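Side-chain contact in Old Yellow Enzyme (Pichia, PDB 6AGZ), which probably uses bound flavin mononucleotide to reduce the carbon-carbon double bond of enone compounds asymmetrically: residues K94-V97 and E98-K102. Residues are numbered along the deposited sequence; the frame is centred on the assembly and turned at random.
Sequences KKIV and EEVHK
V97 and H101, one helical turn apart, run alongside each other in the same direction, V97 CG1 3.5 Å from H101 CE1. The methyl meets the imidazole obliquely; it stands anti to the backbone N of V97 (chi1 175°), which swings it over the carbonyl side, toward the following turn. The ring's NE2 is hydrogen-bonded to D182 OD2, outside the two segments. With an alanine at H101, D182 would probably lose this partner and V97 CG1 the imidazole beside it. A looser apolar pair, I96 CG2 and V100 CG2 at 4.4 Å, belongs to the buried side, where I96 and V100 also touch helix 47-57. Both segments lie on helix 87-102, which links strands 63-70 and 106-112 in a beta-alpha-beta crossover of the TIM barrel; V97 and V100 both pack on I107 of the second strand. On the outer side, K94 and E98 bring opposite charges together as a salt bridge whose geometry is doubtful, NZ and OE2 being modelled too close. E99 OE2 is hydrogen-bonded to S54 OG and forms a salt bridge with K103. Four successive i to i+4 backbone bonds run beneath these side chains, from E98 N to K94 O (2.9 Å) through H101 N to V97 O (2.9 Å).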
ATOM      1  N   LYS A  94     -31.241 -16.439  16.756  1.00 20.84           N
ATOM      2  CA  LYS A  94     -30.969 -16.492  18.188  1.00 21.18           C
ATOM      3  C   LYS A  94     -30.840 -17.932  18.668  1.00 20.71           C
ATOM      4  O   LYS A  94     -29.957 -18.249  19.474  1.00 19.43           O
ATOM      5  CB  LYS A  94     -32.071 -15.767  18.961  1.00 23.13           C
ATOM      6  CG  LYS A  94     -31.835 -15.692  20.463  1.00 24.50           C
ATOM      7  CD  LYS A  94     -33.000 -15.016  21.172  1.00 27.29           C
ATOM      8  CE  LYS A  94     -32.653 -14.662  22.611  1.00 28.89           C
ATOM      9  NZ  LYS A  94     -32.381 -15.862  23.447  1.00 30.02           N
ATOM     10  N   LYS A  95     -31.709 -18.820  18.179  1.00 20.82           N
ATOM     11  CA  LYS A  95     -31.609 -20.223  18.568  1.00 21.74           C
ATOM     12  C   LYS A  95     -30.325 -20.854  18.041  1.00 20.14           C
ATOM     13  O   LYS A  95     -29.673 -21.637  18.749  1.00 20.53           O
ATOM     14  CB  LYS A  95     -32.839 -20.988  18.081  1.00 24.40           C
ATOM     15  CG  LYS A  95     -34.124 -20.540  18.762  1.00 26.57           C
ATOM     16  CD  LYS A  95     -35.352 -21.190  18.154  1.00 28.19           C
ATOM     17  CE  LYS A  95     -36.595 -20.847  18.958  1.00 29.32           C
ATOM     18  NZ  LYS A  95     -37.771 -21.654  18.538  1.00 29.14           N
ATOM     19  N   ILE A  96     -29.934 -20.516  16.806  1.00 18.64           N
ATOM     20  CA  ILE A  96     -28.666 -21.019  16.281  1.00 17.95           C
ATOM     21  C   ILE A  96     -27.503 -20.562  17.156  1.00 16.54           C
ATOM     22  O   ILE A  96     -26.607 -21.351  17.487  1.00 16.12           O
ATOM     23  CB  ILE A  96     -28.476 -20.586  14.814  1.00 18.21           C
ATOM     24  CG1 ILE A  96     -29.501 -21.277  13.914  1.00 17.19           C
ATOM     25  CG2 ILE A  96     -27.061 -20.898  14.343  1.00 17.60           C
ATOM     26  CD1 ILE A  96     -29.299 -21.003  12.438  1.00 15.77           C
ATOM     27  N   VAL A  97     -27.508 -19.288  17.558  1.00 15.90           N
ATOM     28  CA  VAL A  97     -26.440 -18.762  18.406  1.00 15.67           C
ATOM     29  C   VAL A  97     -26.414 -19.485  19.744  1.00 16.89           C
ATOM     30  O   VAL A  97     -25.345 -19.854  20.248  1.00 17.50           O
ATOM     31  CB  VAL A  97     -26.607 -17.244  18.596  1.00 14.56           C
ATOM     32  CG1 VAL A  97     -25.578 -16.715  19.578  1.00 15.34           C
ATOM     33  CG2 VAL A  97     -26.481 -16.532  17.273  1.00 11.97           C
ATOM     34  N   GLU A  98     -27.588 -19.694  20.345  1.00 17.39           N
ATOM     35  CA  GLU A  98     -27.646 -20.364  21.640  1.00 20.75           C
ATOM     36  C   GLU A  98     -27.103 -21.783  21.552  1.00 20.66           C
ATOM     37  O   GLU A  98     -26.423 -22.254  22.473  1.00 20.06           O
ATOM     38  CB  GLU A  98     -29.080 -20.363  22.167  1.00 22.34           C
ATOM     39  CG  GLU A  98     -29.581 -18.987  22.571  1.00 24.99           C
ATOM     40  CD  GLU A  98     -31.043 -18.991  22.965  1.00 27.91           C
ATOM     41  OE1 GLU A  98     -31.714 -20.024  22.758  1.00 29.24           O
ATOM     42  OE2 GLU A  98     -31.522 -17.961  23.481  1.00 28.86           O
ATOM     43  N   GLU A  99     -27.382 -22.481  20.448  1.00 20.49           N
ATOM     44  CA  GLU A  99     -26.828 -23.822  20.292  1.00 20.65           C
ATOM     45  C   GLU A  99     -25.318 -23.779  20.083  1.00 21.07           C
ATOM     46  O   GLU A  99     -24.587 -24.602  20.649  1.00 22.12           O
ATOM     47  CB  GLU A  99     -27.510 -24.549  19.135  1.00 21.46           C
ATOM     48  CG  GLU A  99     -26.846 -25.865  18.744  1.00 22.80           C
ATOM     49  CD  GLU A  99     -27.026 -26.964  19.778  1.00 25.43           C
ATOM     50  OE1 GLU A  99     -27.751 -26.753  20.772  1.00 26.79           O
ATOM     51  OE2 GLU A  99     -26.437 -28.051  19.592  1.00 26.44           O
ATOM     52  N   VAL A 100     -24.832 -22.831  19.277  1.00 18.58           N
ATOM     53  CA  VAL A 100     -23.392 -22.713  19.050  1.00 18.33           C
ATOM     54  C   VAL A 100     -22.662 -22.447  20.362  1.00 19.28           C
ATOM     55  O   VAL A 100     -21.600 -23.024  20.629  1.00 18.75           O
ATOM     56  CB  VAL A 100     -23.102 -21.619  18.005  1.00 17.52           C
ATOM     57  CG1 VAL A 100     -21.626 -21.247  18.012  1.00 16.95           C
ATOM     58  CG2 VAL A 100     -23.524 -22.087  16.619  1.00 15.38           C
ATOM     59  N   HIS A 101     -23.222 -21.577  21.206  1.00 18.36           N
ATOM     60  CA  HIS A 101     -22.585 -21.270  22.484  1.00 19.58           C
ATOM     61  C   HIS A 101     -22.695 -22.437  23.456  1.00 18.97           C
ATOM     62  O   HIS A 101     -21.772 -22.685  24.242  1.00 18.34           O
ATOM     63  CB  HIS A 101     -23.197 -20.007  23.088  1.00 21.85           C
ATOM     64  CG  HIS A 101     -22.763 -18.744  22.414  1.00 22.33           C
ATOM     65  ND1 HIS A 101     -23.525 -17.596  22.423  1.00 22.73           N
ATOM     66  CD2 HIS A 101     -21.641 -18.445  21.716  1.00 22.12           C
ATOM     67  CE1 HIS A 101     -22.893 -16.645  21.758  1.00 22.49           C
ATOM     68  NE2 HIS A 101     -21.748 -17.134  21.319  1.00 22.00           N
ATOM     69  N   LYS A 102     -23.822 -23.155  23.431  1.00 18.77           N
ATOM     70  CA  LYS A 102     -23.947 -24.356  24.251  1.00 19.83           C
ATOM     71  C   LYS A 102     -22.875 -25.374  23.885  1.00 20.55           C
ATOM     72  O   LYS A 102     -22.336 -26.066  24.755  1.00 20.14           O
ATOM     73  CB  LYS A 102     -25.345 -24.955  24.086  1.00 21.46           C
ATOM     74  CG  LYS A 102     -25.638 -26.153  24.975  1.00 24.21           C
ATOM     75  CD  LYS A 102     -27.004 -26.740  24.652  1.00 26.80           C
ATOM     76  CE  LYS A 102     -27.269 -28.007  25.447  1.00 29.06           C
ATOM     77  NZ  LYS A 102     -28.502 -28.705  24.986  1.00 30.69           N
TER